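Local coordinates for probable chitinase (Chromobacterium violaceum, PDB 5JH8), which probably binds and hydrolyses chitin as a glycoside hydrolase family 18 enzyme with a TIM-barrel fold, at residues A[247-252]-A[256-261]. Residues are numbered along the deposited sequence; the frame is centred on the assembly and turned at random.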
ATOM      1  N   GLN A 247      14.670  18.643 -17.633  1.00 12.85           N
ATOM      2  CA  GLN A 247      13.757  19.725 -17.302  1.00 12.34           C
ATOM      3  C   GLN A 247      12.422  19.067 -16.997  1.00 12.45           C
ATOM      4  O   GLN A 247      11.669  18.727 -17.928  1.00 14.82           O
ATOM      5  CB  GLN A 247      13.631  20.696 -18.478  1.00 12.51           C
ATOM      6  CG  GLN A 247      14.873  21.529 -18.677  1.00 12.72           C
ATOM      7  CD  GLN A 247      15.128  22.444 -17.501  1.00 12.54           C
ATOM      8  OE1 GLN A 247      14.197  22.852 -16.791  1.00 12.72           O
ATOM      9  NE2 GLN A 247      16.391  22.766 -17.277  1.00 14.22           N
ATOM     10  N   PRO A 248      12.103  18.839 -15.722  1.00 12.61           N
ATOM     11  CA  PRO A 248      10.888  18.103 -15.375  1.00 14.66           C
ATOM     12  C   PRO A 248       9.649  18.961 -15.565  1.00 15.03           C
ATOM     13  O   PRO A 248       9.669  20.175 -15.365  1.00 17.47           O
ATOM     14  CB  PRO A 248      11.109  17.762 -13.895  1.00 16.09           C
ATOM     15  CG  PRO A 248      11.936  18.886 -13.372  1.00 16.50           C
ATOM     16  CD  PRO A 248      12.840  19.285 -14.522  1.00 14.31           C
ATOM     17  N   ARG A 249       8.560  18.308 -15.954  1.00 13.38           N
ATOM     18  CA  ARG A 249       7.280  18.944 -16.236  1.00 12.86           C
ATOM     19  C   ARG A 249       6.278  18.480 -15.191  1.00 11.80           C
ATOM     20  O   ARG A 249       6.120  17.271 -14.958  1.00 12.97           O
ATOM     21  CB  ARG A 249       6.758  18.537 -17.622  1.00 13.92           C
ATOM     22  CG  ARG A 249       5.344  19.082 -17.984  1.00 16.07           C
ATOM     23  CD  ARG A 249       4.878  18.725 -19.419  1.00 17.44           C
ATOM     24  NE  ARG A 249       4.481  17.322 -19.576  1.00 18.03           N
ATOM     25  CZ  ARG A 249       3.277  16.838 -19.269  1.00 18.82           C
ATOM     26  NH1 ARG A 249       2.331  17.639 -18.782  1.00 19.37           N
ATOM     27  NH2 ARG A 249       3.012  15.547 -19.440  1.00 20.19           N
ATOM     28  N   TYR A 250       5.618  19.430 -14.544  1.00 10.44           N
ATOM     29  CA  TYR A 250       4.534  19.096 -13.632  1.00  9.69           C
ATOM     30  C   TYR A 250       3.240  18.986 -14.418  1.00  9.59           C
ATOM     31  O   TYR A 250       2.799  19.954 -15.042  1.00 12.28           O
ATOM     32  CB  TYR A 250       4.392  20.141 -12.537  1.00  9.14           C
ATOM     33  CG  TYR A 250       3.527  19.663 -11.386  1.00  8.61           C
ATOM     34  CD1 TYR A 250       4.009  18.749 -10.460  1.00  8.80           C
ATOM     35  CD2 TYR A 250       2.241  20.153 -11.202  1.00  9.79           C
ATOM     36  CE1 TYR A 250       3.240  18.344  -9.387  1.00  8.82           C
ATOM     37  CE2 TYR A 250       1.455  19.733 -10.140  1.00  9.31           C
ATOM     38  CZ  TYR A 250       1.956  18.825  -9.229  1.00  8.93           C
ATOM     39  OH  TYR A 250       1.209  18.412  -8.136  1.00  9.72           O
ATOM     40  N   ASP A 251       2.651  17.808 -14.407  1.00 10.00           N
ATOM     41  CA  ASP A 251       1.372  17.566 -15.064  1.00 12.02           C
ATOM     42  C   ASP A 251       0.273  17.916 -14.070  1.00 11.19           C
ATOM     43  O   ASP A 251      -0.010  17.164 -13.134  1.00 11.68           O
ATOM     44  CB  ASP A 251       1.274  16.121 -15.526  1.00 13.67           C
ATOM     45  CG  ASP A 251       0.073  15.900 -16.431  1.00 16.77           C
ATOM     46  OD1 ASP A 251       0.057  16.458 -17.555  1.00 17.60           O
ATOM     47  OD2 ASP A 251      -0.869  15.198 -16.020  1.00 19.18           O
ATOM     48  N   ALA A 252      -0.341  19.079 -14.262  1.00 11.88           N
ATOM     49  CA  ALA A 252      -1.307  19.562 -13.284  1.00 13.17           C
ATOM     50  C   ALA A 252      -2.567  18.711 -13.255  1.00 12.47           C
ATOM     51  O   ALA A 252      -3.156  18.534 -12.186  1.00 15.06           O
ATOM     52  CB  ALA A 252      -1.655  21.019 -13.582  1.00 15.51           C
ATOM     53  N   SER A 256       1.322  14.995 -11.120  1.00  8.20           N
ATOM     54  CA  SER A 256       2.428  14.062 -11.260  1.00  8.65           C
ATOM     55  C   SER A 256       3.567  14.755 -11.986  1.00  9.26           C
ATOM     56  O   SER A 256       3.333  15.635 -12.813  1.00 11.50           O
ATOM     57  CB  SER A 256       1.965  12.806 -12.005  1.00  8.96           C
ATOM     58  OG  SER A 256       0.887  12.178 -11.324  1.00  9.81           O
ATOM     59  N   LEU A 257       4.788  14.330 -11.690  1.00  8.46           N
ATOM     60  CA  LEU A 257       5.989  14.894 -12.272  1.00  8.42           C
ATOM     61  C   LEU A 257       6.535  13.945 -13.327  1.00  8.56           C
ATOM     62  O   LEU A 257       6.631  12.736 -13.084  1.00  8.76           O
ATOM     63  CB  LEU A 257       7.026  15.126 -11.182  1.00  9.01           C
ATOM     64  CG  LEU A 257       8.239  15.939 -11.615  1.00 10.72           C
ATOM     65  CD1 LEU A 257       7.875  17.408 -11.731  1.00 11.25           C
ATOM     66  CD2 LEU A 257       9.381  15.729 -10.628  1.00 11.17           C
ATOM     67  N   THR A 258       6.912  14.484 -14.494  1.00  9.84           N
ATOM     68  CA  THR A 258       7.488  13.649 -15.539  1.00  9.37           C
ATOM     69  C   THR A 258       8.726  14.309 -16.124  1.00  9.61           C
ATOM     70  O   THR A 258       8.851  15.533 -16.154  1.00 10.18           O
ATOM     71  CB  THR A 258       6.451  13.304 -16.621  1.00  9.57           C
ATOM     72  OG1 THR A 258       6.993  12.343 -17.535  1.00  9.49           O
ATOM     73  CG2 THR A 258       6.009  14.512 -17.398  1.00 10.57           C
ATOM     74  N   PHE A 259       9.649  13.484 -16.602  1.00  9.83           N
ATOM     75  CA  PHE A 259      10.781  13.983 -17.365  1.00 11.08           C
ATOM     76  C   PHE A 259      11.302  12.870 -18.247  1.00 11.38           C
ATOM     77  O   PHE A 259      10.987  11.696 -18.051  1.00 10.88           O
ATOM     78  CB  PHE A 259      11.896  14.586 -16.493  1.00 11.02           C
ATOM     79  CG  PHE A 259      12.476  13.659 -15.455  1.00 11.10           C
ATOM     80  CD1 PHE A 259      11.891  13.553 -14.200  1.00 11.90           C
ATOM     81  CD2 PHE A 259      13.655  12.959 -15.694  1.00 11.25           C
ATOM     82  CE1 PHE A 259      12.433  12.742 -13.241  1.00 12.25           C
ATOM     83  CE2 PHE A 259      14.201  12.146 -14.709  1.00 12.45           C
ATOM     84  CZ  PHE A 259      13.585  12.056 -13.491  1.00 12.65           C
ATOM     85  N   ASN A 260      12.087  13.268 -19.237  1.00 13.24           N
ATOM     86  CA  ASN A 260      12.730  12.342 -20.136  1.00 14.13           C
ATOM     87  C   ASN A 260      14.223  12.594 -20.127  1.00 14.39           C
ATOM     88  O   ASN A 260      14.704  13.657 -19.720  1.00 15.57           O
ATOM     89  CB  ASN A 260      12.247  12.535 -21.571  1.00 16.27           C
ATOM     90  CG  ASN A 260      10.786  12.269 -21.721  1.00 18.07           C
ATOM     91  OD1 ASN A 260      10.357  11.125 -21.897  1.00 20.35           O
ATOM     92  ND2 ASN A 260       9.995  13.334 -21.664  1.00 20.31           N
ATOM     93  N   TYR A 261      14.950  11.599 -20.621  1.00 14.07           N
ATOM     94  CA  TYR A 261      16.377  11.768 -20.814  1.00 15.06           C
ATOM     95  C   TYR A 261      16.873  10.743 -21.822  1.00 15.42           C
ATOM     96  O   TYR A 261      16.243   9.705 -22.042  1.00 15.23           O
ATOM     97  CB  TYR A 261      17.125  11.673 -19.486  1.00 15.59           C
ATOM     98  CG  TYR A 261      17.093  10.325 -18.782  1.00 14.67           C
ATOM     99  CD1 TYR A 261      18.040   9.363 -19.067  1.00 14.26           C
ATOM    100  CD2 TYR A 261      16.147  10.033 -17.805  1.00 12.88           C
ATOM    101  CE1 TYR A 261      18.053   8.145 -18.411  1.00 13.67           C
ATOM    102  CE2 TYR A 261      16.155   8.816 -17.136  1.00 12.90           C
ATOM    103  CZ  TYR A 261      17.111   7.876 -17.452  1.00 13.43           C
ATOM    104  OH  TYR A 261      17.141   6.673 -16.805  1.00 13.66           O
TER
HETATM  105  O   HOH W   1      12.036  16.229 -19.511  1.00 20.23           O
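Arg249 and Thr258 face each other as a hydrogen-bonded antiparallel pair, Arg249 N giving a nearly straight bond to Thr258 O (2.8 Å, 175°) and Thr258 N returning one to Arg249 O (2.9 Å). Asp251 and Ser256 form the second such pair: Asp251 N reaches Ser256 O at 2.8 Å, whereas Ser256 N meets Asp251 O at a longer 3.2 Å. At the other end, where a direct bond would link Gln247 O and Asn260 N, a water bridges them, donating to the former and accepting from the latter. Arg249 and Thr258 project side by side, with Thr258 CG2 3.8 Å from Arg249 NH2. A bend at chi3 (74°) turns the guanidinium along its own strand toward Asp251, where NH1 binds the anti lone pair of OD1 at 2.8 Å in a salt bridge; Asp251 OD2 is taken by Thr254 OG1. Thr258 OG1 bonds Val271 O. On the other face Leu257 CD1 packs against Pro248 CB (3.9 Å) and lies at the edge of the Tyr250 ring, whose hydroxyl bonds His255. This hairpin, whose strand 256-262 pairs on its other side with strand 268-273, is consistent with the alpha/beta insertion between the seventh and eighth barrel strands of many family 18 chitinases; paired backbone bonds chiefly hold strand 249-251.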